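PDB 1ZBM: 1,4-dihydroxy-6-naphtoate synthase from Archaeoglobus fulgidus, which probably converts cyclic dehypoxanthinylfutalosinate into 1,4-dihydroxy-6-naphthoate and dihydroxyacetone, a step on the way to menaquinone. Local coordinates for residues F24-Y27 and A28-H31; E199-R202 and A203-S207; A234-F237 and A238-V242. All coordinates share one frame; numbering follows the deposited sequence.

Contact 1 (F24-Y27 and A28-H31); sequences FMFY and AMTH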
ATOM      1  N   PHE A  24     -10.972  -4.611  -4.417  1.00 18.69           N
ATOM      2  CA  PHE A  24     -10.994  -4.863  -5.852  1.00 17.15           C
ATOM      3  C   PHE A  24     -10.169  -6.120  -6.149  1.00 17.45           C
ATOM      4  O   PHE A  24     -10.679  -7.093  -6.703  1.00 16.16           O
ATOM      5  CB  PHE A  24     -10.413  -3.637  -6.573  1.00 16.74           C
ATOM      6  CG  PHE A  24     -10.413  -3.738  -8.072  1.00 14.80           C
ATOM      7  CD1 PHE A  24     -11.586  -3.558  -8.801  1.00 14.16           C
ATOM      8  CD2 PHE A  24      -9.239  -4.029  -8.754  1.00 14.44           C
ATOM      9  CE1 PHE A  24     -11.587  -3.646 -10.202  1.00 13.51           C
ATOM     10  CE2 PHE A  24      -9.226  -4.122 -10.153  1.00 17.48           C
ATOM     11  CZ  PHE A  24     -10.408  -3.938 -10.876  1.00 12.96           C
HETATM   12  N   MSE A  25      -8.902  -6.088  -5.746  1.00 17.43           N
HETATM   13  CA  MSE A  25      -7.972  -7.194  -5.930  1.00 18.31           C
HETATM   14  C   MSE A  25      -8.478  -8.499  -5.295  1.00 16.85           C
HETATM   15  O   MSE A  25      -8.390  -9.576  -5.902  1.00 14.39           O
HETATM   16  CB  MSE A  25      -6.617  -6.807  -5.326  1.00 21.12           C
HETATM   17  CG  MSE A  25      -5.501  -7.813  -5.518  1.00 26.89           C
HETATM   18 SE   MSE A  25      -3.943  -7.351  -4.416  1.00 36.46          SE
HETATM   19  CE  MSE A  25      -3.805  -5.469  -4.907  1.00 32.13           C
ATOM     20  N   PHE A  26      -9.030  -8.402  -4.087  1.00 14.64           N
ATOM     21  CA  PHE A  26      -9.529  -9.588  -3.372  1.00 16.78           C
ATOM     22  C   PHE A  26     -10.977  -9.996  -3.634  1.00 18.99           C
ATOM     23  O   PHE A  26     -11.432 -11.004  -3.096  1.00 18.79           O
ATOM     24  CB  PHE A  26      -9.368  -9.422  -1.858  1.00 13.19           C
ATOM     25  CG  PHE A  26      -7.966  -9.628  -1.365  1.00  9.70           C
ATOM     26  CD1 PHE A  26      -7.097  -8.559  -1.242  1.00  9.54           C
ATOM     27  CD2 PHE A  26      -7.532 -10.890  -0.979  1.00  9.72           C
ATOM     28  CE1 PHE A  26      -5.811  -8.740  -0.734  1.00 12.46           C
ATOM     29  CE2 PHE A  26      -6.248 -11.089  -0.472  1.00 11.42           C
ATOM     30  CZ  PHE A  26      -5.389 -10.012  -0.346  1.00 10.87           C
ATOM     31  N   TYR A  27     -11.693  -9.228  -4.451  1.00 19.52           N
ATOM     32  CA  TYR A  27     -13.090  -9.535  -4.747  1.00 20.93           C
ATOM     33  C   TYR A  27     -13.363 -10.989  -5.127  1.00 21.41           C
ATOM     34  O   TYR A  27     -14.227 -11.635  -4.537  1.00 21.87           O
ATOM     35  CB  TYR A  27     -13.622  -8.625  -5.857  1.00 21.13           C
ATOM     36  CG  TYR A  27     -14.962  -9.079  -6.378  1.00 22.92           C
ATOM     37  CD1 TYR A  27     -15.059  -9.864  -7.529  1.00 22.06           C
ATOM     38  CD2 TYR A  27     -16.132  -8.795  -5.674  1.00 23.71           C
ATOM     39  CE1 TYR A  27     -16.287 -10.357  -7.957  1.00 23.39           C
ATOM     40  CE2 TYR A  27     -17.360  -9.286  -6.095  1.00 24.65           C
ATOM     41  CZ  TYR A  27     -17.431 -10.064  -7.235  1.00 23.80           C
ATOM     42  OH  TYR A  27     -18.656 -10.542  -7.644  1.00 27.41           O
ATOM     43  N   ALA A  28     -12.640 -11.497  -6.118  1.00 21.26           N
ATOM     44  CA  ALA A  28     -12.844 -12.869  -6.566  1.00 24.12           C
ATOM     45  C   ALA A  28     -12.670 -13.876  -5.434  1.00 26.38           C
ATOM     46  O   ALA A  28     -13.415 -14.857  -5.342  1.00 25.64           O
ATOM     47  CB  ALA A  28     -11.875 -13.200  -7.710  1.00 22.72           C
HETATM   48  N   MSE A  29     -11.685 -13.635  -4.573  1.00 27.42           N
HETATM   49  CA  MSE A  29     -11.416 -14.544  -3.467  1.00 28.11           C
HETATM   50  C   MSE A  29     -12.449 -14.421  -2.348  1.00 27.76           C
HETATM   51  O   MSE A  29     -12.874 -15.426  -1.781  1.00 29.21           O
HETATM   52  CB  MSE A  29     -10.013 -14.299  -2.912  1.00 29.94           C
HETATM   53  CG  MSE A  29      -9.498 -15.417  -2.013  1.00 31.70           C
HETATM   54 SE   MSE A  29      -7.724 -15.038  -1.291  1.00 37.31          SE
HETATM   55  CE  MSE A  29      -6.656 -15.534  -2.834  1.00 37.49           C
ATOM     56  N   THR A  30     -12.857 -13.195  -2.043  1.00 26.37           N
ATOM     57  CA  THR A  30     -13.836 -12.957  -0.994  1.00 26.79           C
ATOM     58  C   THR A  30     -15.256 -13.401  -1.380  1.00 27.95           C
ATOM     59  O   THR A  30     -16.158 -13.418  -0.537  1.00 27.47           O
ATOM     60  CB  THR A  30     -13.870 -11.466  -0.595  1.00 26.65           C
ATOM     61  OG1 THR A  30     -14.020 -10.656  -1.769  1.00 27.39           O
ATOM     62  CG2 THR A  30     -12.587 -11.073   0.126  1.00 28.85           C
ATOM     63  N   HIS A  31     -15.462 -13.760  -2.645  1.00 27.59           N
ATOM     64  CA  HIS A  31     -16.783 -14.202  -3.083  1.00 29.01           C
ATOM     65  C   HIS A  31     -16.811 -15.624  -3.615  1.00 28.90           C
ATOM     66  O   HIS A  31     -17.578 -15.934  -4.524  1.00 29.02           O
ATOM     67  CB  HIS A  31     -17.352 -13.253  -4.140  1.00 28.89           C
ATOM     68  CG  HIS A  31     -17.812 -11.943  -3.587  1.00 28.51           C
ATOM     69  ND1 HIS A  31     -16.951 -11.045  -2.992  1.00 29.25           N
ATOM     70  CD2 HIS A  31     -19.043 -11.387  -3.515  1.00 28.63           C
ATOM     71  CE1 HIS A  31     -17.635  -9.992  -2.576  1.00 30.46           C
ATOM     72  NE2 HIS A  31     -18.907 -10.176  -2.882  1.00 29.53           N
TER
HETATM   73  O   HOH W   1     -10.841 -10.061  -7.664  1.00 26.05           O
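The Y27 ring lies against one face of the H31 imidazole, four residues on, with Y27 CE2 facing the centre of the H31 ring 3.5 Å from its plane. The two planes are turned 34° to each other and the side chains run nearly at right angles, which makes this an oblique aromatic pair. Y27 reaches that place because CG is anti to the backbone N (chi1 169°). H31 ND1 gives Y27 O a weak, bent bond (3.2 Å). The hydroxyl of Y27 points on to E217, and another aromatic, Y221, meets H31 edge-to-face.

This is the C-terminal end of helix 20-30, the helix of the beta-alpha-beta unit that links strands 11-16 and 39-44. F26 O here accepts a straight bond from T30 N (2.8 Å, 164°). T30 OG1 lies 2.9 Å from F26 O and equally far from Y27 O; its single proton can serve only one at a time, and which is not settled. Where the helix kinks, a water accepts from A28 N (2.8 Å) and probably donates to M25 O.

On another side of the helix F26 and M29 run side by side, and selenium SE of M29 lies at the rim of the F26 ring, 4.2 Å from F26 CD2, a Met-aromatic contact made edge-on. H16 stacks on the F26 ring.

Contact 2 (E199-R202 and A203-S207); sequences EFLR and AMRES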
ATOM      1  N   GLU A 199      -0.036 -22.713  -3.339  1.00 19.17           N
ATOM      2  CA  GLU A 199      -1.487 -22.672  -3.478  1.00 18.86           C
ATOM      3  C   GLU A 199      -2.038 -21.271  -3.322  1.00 18.30           C
ATOM      4  O   GLU A 199      -2.838 -20.816  -4.138  1.00 19.24           O
ATOM      5  CB  GLU A 199      -2.143 -23.593  -2.446  1.00 19.89           C
ATOM      6  CG  GLU A 199      -3.652 -23.688  -2.574  1.00 20.14           C
ATOM      7  CD  GLU A 199      -4.086 -24.102  -3.974  1.00 22.11           C
ATOM      8  OE1 GLU A 199      -3.360 -24.874  -4.625  1.00 21.41           O
ATOM      9  OE2 GLU A 199      -5.162 -23.660  -4.412  1.00 21.49           O
ATOM     10  N   PHE A 200      -1.619 -20.585  -2.265  1.00 16.98           N
ATOM     11  CA  PHE A 200      -2.118 -19.239  -2.041  1.00 15.31           C
ATOM     12  C   PHE A 200      -1.677 -18.290  -3.140  1.00 14.60           C
ATOM     13  O   PHE A 200      -2.413 -17.375  -3.521  1.00 17.37           O
ATOM     14  CB  PHE A 200      -1.652 -18.692  -0.701  1.00 15.11           C
ATOM     15  CG  PHE A 200      -2.182 -17.336  -0.420  1.00 15.12           C
ATOM     16  CD1 PHE A 200      -3.482 -17.169   0.031  1.00 14.97           C
ATOM     17  CD2 PHE A 200      -1.422 -16.213  -0.703  1.00 14.01           C
ATOM     18  CE1 PHE A 200      -4.013 -15.898   0.196  1.00 16.99           C
ATOM     19  CE2 PHE A 200      -1.947 -14.941  -0.542  1.00 15.50           C
ATOM     20  CZ  PHE A 200      -3.244 -14.783  -0.096  1.00 15.83           C
ATOM     21  N   LEU A 201      -0.461 -18.491  -3.634  1.00 14.72           N
ATOM     22  CA  LEU A 201       0.050 -17.653  -4.711  1.00 13.77           C
ATOM     23  C   LEU A 201      -0.856 -17.816  -5.921  1.00 15.38           C
ATOM     24  O   LEU A 201      -1.195 -16.835  -6.589  1.00 16.37           O
ATOM     25  CB  LEU A 201       1.468 -18.061  -5.086  1.00 12.81           C
ATOM     26  CG  LEU A 201       1.910 -17.397  -6.381  1.00 10.50           C
ATOM     27  CD1 LEU A 201       1.920 -15.892  -6.202  1.00 10.73           C
ATOM     28  CD2 LEU A 201       3.290 -17.912  -6.771  1.00 14.27           C
ATOM     29  N   ARG A 202      -1.247 -19.062  -6.191  1.00 16.14           N
ATOM     30  CA  ARG A 202      -2.126 -19.378  -7.319  1.00 16.23           C
ATOM     31  C   ARG A 202      -3.487 -18.712  -7.154  1.00 16.76           C
ATOM     32  O   ARG A 202      -4.006 -18.112  -8.093  1.00 18.50           O
ATOM     33  CB  ARG A 202      -2.322 -20.898  -7.445  1.00 16.69           C
ATOM     34  CG  ARG A 202      -3.167 -21.323  -8.661  1.00 19.74           C
ATOM     35  CD  ARG A 202      -3.438 -22.831  -8.680  1.00 20.61           C
ATOM     36  NE  ARG A 202      -4.386 -23.204  -7.622  1.00 22.45           N
ATOM     37  CZ  ARG A 202      -5.690 -22.932  -7.659  1.00 22.08           C
ATOM     38  NH1 ARG A 202      -6.210 -22.297  -8.702  1.00 22.50           N
ATOM     39  NH2 ARG A 202      -6.466 -23.269  -6.644  1.00 21.00           N
ATOM     40  N   ALA A 203      -4.057 -18.811  -5.958  1.00 16.08           N
ATOM     41  CA  ALA A 203      -5.358 -18.224  -5.694  1.00 15.68           C
ATOM     42  C   ALA A 203      -5.285 -16.711  -5.745  1.00 16.76           C
ATOM     43  O   ALA A 203      -6.220 -16.049  -6.196  1.00 17.04           O
ATOM     44  CB  ALA A 203      -5.871 -18.672  -4.338  1.00 15.14           C
HETATM   45  N   MSE A 204      -4.168 -16.162  -5.276  1.00 18.53           N
HETATM   46  CA  MSE A 204      -3.987 -14.714  -5.253  1.00 19.59           C
HETATM   47  C   MSE A 204      -3.941 -14.167  -6.673  1.00 19.05           C
HETATM   48  O   MSE A 204      -4.609 -13.180  -6.988  1.00 18.95           O
HETATM   49  CB  MSE A 204      -2.698 -14.357  -4.502  1.00 21.65           C
HETATM   50  CG  MSE A 204      -2.548 -12.878  -4.178  1.00 22.03           C
HETATM   51 SE   MSE A 204      -3.874 -12.167  -2.932  1.00 35.67          SE
HETATM   52  CE  MSE A 204      -4.880 -11.004  -4.137  1.00 26.76           C
ATOM     53  N   ARG A 205      -3.154 -14.812  -7.529  1.00 19.22           N
ATOM     54  CA  ARG A 205      -3.031 -14.384  -8.926  1.00 20.60           C
ATOM     55  C   ARG A 205      -4.361 -14.459  -9.653  1.00 20.00           C
ATOM     56  O   ARG A 205      -4.719 -13.562 -10.421  1.00 18.76           O
ATOM     57  CB  ARG A 205      -2.010 -15.248  -9.658  1.00 22.04           C
ATOM     58  CG  ARG A 205      -0.591 -14.877  -9.329  1.00 20.89           C
ATOM     59  CD  ARG A 205       0.396 -15.755 -10.058  1.00 21.07           C
ATOM     60  NE  ARG A 205       1.739 -15.184  -9.963  1.00 22.94           N
ATOM     61  CZ  ARG A 205       2.858 -15.891 -10.012  1.00 22.32           C
ATOM     62  NH1 ARG A 205       2.808 -17.208 -10.154  1.00 24.22           N
ATOM     63  NH2 ARG A 205       4.020 -15.273  -9.915  1.00 25.02           N
ATOM     64  N   GLU A 206      -5.101 -15.530  -9.402  1.00 20.23           N
ATOM     65  CA  GLU A 206      -6.380 -15.687 -10.049  1.00 20.21           C
ATOM     66  C   GLU A 206      -7.330 -14.578  -9.645  1.00 19.91           C
ATOM     67  O   GLU A 206      -8.081 -14.062 -10.475  1.00 21.24           O
ATOM     68  CB  GLU A 206      -6.998 -17.031  -9.695  1.00 23.18           C
ATOM     69  CG  GLU A 206      -8.221 -17.344 -10.530  1.00 26.05           C
ATOM     70  CD  GLU A 206      -8.804 -18.692 -10.212  1.00 27.10           C
ATOM     71  OE1 GLU A 206      -8.032 -19.682 -10.186  1.00 29.36           O
ATOM     72  OE2 GLU A 206     -10.036 -18.763 -10.000  1.00 27.36           O
ATOM     73  N   SER A 207      -7.303 -14.195  -8.372  1.00 18.44           N
ATOM     74  CA  SER A 207      -8.209 -13.149  -7.906  1.00 16.44           C
ATOM     75  C   SER A 207      -7.926 -11.795  -8.571  1.00 15.14           C
ATOM     76  O   SER A 207      -8.850 -11.037  -8.892  1.00 10.86           O
ATOM     77  CB  SER A 207      -8.125 -13.024  -6.380  1.00 16.93           C
ATOM     78  OG  SER A 207      -9.233 -12.286  -5.880  1.00 16.63           O
TER
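F200 and M204 lie side by side on the buried flank of helix 194-213. Selenium SE of M204 comes to 3.9 Å from F200 CZ and sits oblique to the ring, 54° off its normal, as a Met-aromatic contact. M204 starts with CG anti to the backbone N and then bends at chi2 (65°), which leaves selenium beside the CZ corner of the phenyl. A203 lies against M29, while M204 packs on M25 and F26 of helix 20-30.

The polar flank runs from the buried E199 to the solvent side at R202 and E206. R202 NH2 makes a short salt bridge to E199 OE2 (2.6 Å), using the syn lone pair of that oxygen. The loose end is E206 OE1, at the guanidinium edge and a distant 3.5 Å from R202 NH1, with the two planes 54° apart. E199 OE2 is further held by T36 OG1, and R202 NH2 also binds the carbonyl of D35. The positive R202 would probably favour the ionised form of both acids.

L201 CD2 covers one face of the R205 guanidinium, 3.4 Å above its plane and toward the rim. R205 NE, bonded to the carbonyl of Y247, helps fix the group's rotation.

The backbone beside these side chains keeps regular i to i+4 bonds, among them M204 N to F200 O (2.8 Å). One side of the helix (A203, M204) packs on helix 20-30, F200 and L201 lie on strand 76-86, and along the polar side E199, R202 and E206 form the i to i+3 and i+4 salt-bridge network of a surface-lying helix.

Contact 3 (A234-F237 and A238-V242); sequences AKRF and AMMYV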
ATOM      1  N   ALA A 234     -12.937   5.468  -8.774  1.00 18.88           N
ATOM      2  CA  ALA A 234     -12.535   4.296  -8.002  1.00 19.15           C
ATOM      3  C   ALA A 234     -11.854   3.254  -8.900  1.00 20.75           C
ATOM      4  O   ALA A 234     -10.844   2.658  -8.516  1.00 20.28           O
ATOM      5  CB  ALA A 234     -13.741   3.686  -7.305  1.00 17.64           C
ATOM      6  N   LYS A 235     -12.406   3.035 -10.090  1.00 20.87           N
ATOM      7  CA  LYS A 235     -11.830   2.074 -11.022  1.00 22.58           C
ATOM      8  C   LYS A 235     -10.419   2.531 -11.370  1.00 22.43           C
ATOM      9  O   LYS A 235      -9.472   1.741 -11.383  1.00 21.97           O
ATOM     10  CB  LYS A 235     -12.666   1.989 -12.304  1.00 23.48           C
ATOM     11  CG  LYS A 235     -13.177   0.596 -12.644  1.00 25.78           C
ATOM     12  CD  LYS A 235     -13.953   0.599 -13.952  1.00 25.67           C
ATOM     13  CE  LYS A 235     -15.149   1.537 -13.884  1.00 28.64           C
ATOM     14  NZ  LYS A 235     -15.864   1.652 -15.190  1.00 32.27           N
ATOM     15  N   ARG A 236     -10.288   3.824 -11.648  1.00 22.01           N
ATOM     16  CA  ARG A 236      -9.002   4.419 -11.999  1.00 22.07           C
ATOM     17  C   ARG A 236      -7.983   4.199 -10.878  1.00 21.27           C
ATOM     18  O   ARG A 236      -6.841   3.829 -11.143  1.00 21.13           O
ATOM     19  CB  ARG A 236      -9.191   5.917 -12.269  1.00 23.05           C
ATOM     20  CG  ARG A 236      -7.917   6.701 -12.564  1.00 27.12           C
ATOM     21  CD  ARG A 236      -8.245   8.195 -12.680  1.00 30.17           C
ATOM     22  NE  ARG A 236      -7.136   9.052 -12.257  1.00 33.75           N
ATOM     23  CZ  ARG A 236      -7.278  10.316 -11.864  1.00 34.75           C
ATOM     24  NH1 ARG A 236      -6.217  11.022 -11.493  1.00 35.69           N
ATOM     25  NH2 ARG A 236      -8.484  10.872 -11.835  1.00 35.10           N
ATOM     26  N   PHE A 237      -8.403   4.416  -9.632  1.00 20.35           N
ATOM     27  CA  PHE A 237      -7.520   4.240  -8.480  1.00 20.70           C
ATOM     28  C   PHE A 237      -7.096   2.786  -8.320  1.00 20.18           C
ATOM     29  O   PHE A 237      -5.913   2.480  -8.143  1.00 21.07           O
ATOM     30  CB  PHE A 237      -8.211   4.695  -7.187  1.00 19.36           C
ATOM     31  CG  PHE A 237      -7.335   4.592  -5.963  1.00 17.52           C
ATOM     32  CD1 PHE A 237      -6.246   5.446  -5.801  1.00 15.52           C
ATOM     33  CD2 PHE A 237      -7.598   3.641  -4.980  1.00 17.90           C
ATOM     34  CE1 PHE A 237      -5.431   5.356  -4.683  1.00 16.09           C
ATOM     35  CE2 PHE A 237      -6.789   3.539  -3.858  1.00 18.66           C
ATOM     36  CZ  PHE A 237      -5.701   4.403  -3.707  1.00 18.51           C
ATOM     37  N   ALA A 238      -8.073   1.893  -8.367  1.00 18.84           N
ATOM     38  CA  ALA A 238      -7.794   0.475  -8.223  1.00 19.90           C
ATOM     39  C   ALA A 238      -6.880  -0.007  -9.344  1.00 20.94           C
ATOM     40  O   ALA A 238      -5.933  -0.745  -9.093  1.00 22.00           O
ATOM     41  CB  ALA A 238      -9.096  -0.318  -8.229  1.00 19.79           C
HETATM   42  N   MSE A 239      -7.162   0.410 -10.575  1.00 21.36           N
HETATM   43  CA  MSE A 239      -6.356  -0.004 -11.716  1.00 23.13           C
HETATM   44  C   MSE A 239      -4.927   0.545 -11.643  1.00 21.29           C
HETATM   45  O   MSE A 239      -4.016   0.011 -12.282  1.00 21.05           O
HETATM   46  CB  MSE A 239      -7.029   0.430 -13.020  1.00 28.27           C
HETATM   47  CG  MSE A 239      -7.390  -0.725 -13.950  1.00 36.03           C
HETATM   48 SE   MSE A 239      -9.305  -1.060 -14.157  1.00 47.28          SE
HETATM   49  CE  MSE A 239      -9.784   0.550 -15.133  1.00 42.71           C
HETATM   50  N   MSE A 240      -4.742   1.606 -10.860  1.00 18.00           N
HETATM   51  CA  MSE A 240      -3.430   2.230 -10.668  1.00 17.15           C
HETATM   52  C   MSE A 240      -2.515   1.357  -9.812  1.00 15.75           C
HETATM   53  O   MSE A 240      -1.300   1.346 -10.004  1.00 13.86           O
HETATM   54  CB  MSE A 240      -3.575   3.594  -9.980  1.00 19.20           C
HETATM   55  CG  MSE A 240      -3.906   4.757 -10.917  1.00 26.53           C
HETATM   56 SE   MSE A 240      -4.427   6.385  -9.988  1.00 34.92          SE
HETATM   57  CE  MSE A 240      -2.721   6.994  -9.313  1.00 30.33           C
ATOM     58  N   TYR A 241      -3.103   0.630  -8.863  1.00 13.87           N
ATOM     59  CA  TYR A 241      -2.327  -0.215  -7.970  1.00 14.14           C
ATOM     60  C   TYR A 241      -2.657  -1.702  -8.029  1.00 13.64           C
ATOM     61  O   TYR A 241      -2.245  -2.473  -7.162  1.00 14.06           O
ATOM     62  CB  TYR A 241      -2.465   0.306  -6.540  1.00 13.50           C
ATOM     63  CG  TYR A 241      -1.810   1.656  -6.343  1.00 15.81           C
ATOM     64  CD1 TYR A 241      -0.423   1.797  -6.423  1.00 16.13           C
ATOM     65  CD2 TYR A 241      -2.575   2.798  -6.106  1.00 15.81           C
ATOM     66  CE1 TYR A 241       0.184   3.044  -6.278  1.00 17.27           C
ATOM     67  CE2 TYR A 241      -1.977   4.048  -5.961  1.00 16.73           C
ATOM     68  CZ  TYR A 241      -0.600   4.163  -6.048  1.00 17.82           C
ATOM     69  OH  TYR A 241      -0.013   5.396  -5.919  1.00 18.68           O
ATOM     70  N   VAL A 242      -3.414  -2.101  -9.044  1.00 14.16           N
ATOM     71  CA  VAL A 242      -3.778  -3.506  -9.238  1.00 15.83           C
ATOM     72  C   VAL A 242      -3.636  -3.787 -10.734  1.00 15.98           C
ATOM     73  O   VAL A 242      -4.608  -3.697 -11.482  1.00 17.84           O
ATOM     74  CB  VAL A 242      -5.249  -3.795  -8.810  1.00 14.21           C
ATOM     75  CG1 VAL A 242      -5.563  -5.273  -9.012  1.00 13.25           C
ATOM     76  CG2 VAL A 242      -5.475  -3.398  -7.363  1.00 12.77           C
TER
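The F237 ring receives the edge of Y241 on one face, an offset edge-to-face pair with planes at 71° and centroids 5.7 Å apart. Y241 CD2 lies over that face, and the closest approach is Y241 CE2 to F237 CE1 (3.9 Å), which brings F237 CE1 near the Y241 plane, at the rim of that ring. F237 holds CG anti to its backbone N (chi1 -178°), and Y241 has CG anti to its carbonyl carbon (chi1 -67°), a pairing that leans the two rings together across one turn. The hydroxyl of Y241 bonds to Q155, while I156 packs against F237.

Along the backbone the helix changes character. A238 N to A234 O (2.9 Å) and M239 N to K235 O (2.8 Å) are straight helical bonds, but M240 N divides itself weakly between R236 O and F237 O, each 3.1 Å away. Y241 N makes only a weak bond to F237 O (3.4 Å) and a further one to A238 O. M240 lays its CG against R236 O and brings selenium SE to 4.1 Å from F237 CA. K235 NZ makes salt bridges to E232 and D216.

The aromatic pair, toward the C-terminal part of helix 231-241, borders the predicted active site: the F237 side chain is about 5 Å from that of H152, the presumed proton acceptor.

From the N terminus, contact 1 comes first, in the helix of the 11-16 to 39-44 beta-alpha-beta unit; contact 2 follows far along the chain in helix 194-213, and contact 3 in helix 231-241. Each joins neighbouring turns of one helix, so none closes a long loop, and the three run in series without nesting or crossing. Contact 1 touches both others. S207 OG of contact 2 probably hydrogen-bonds to M25 O and M29 N, while F24 packs on A238 and M25 on V242 of contact 3. Contacts 2 and 3 stay about 7 Å apart at their nearest atoms, with helix 20-30 linking their two helices.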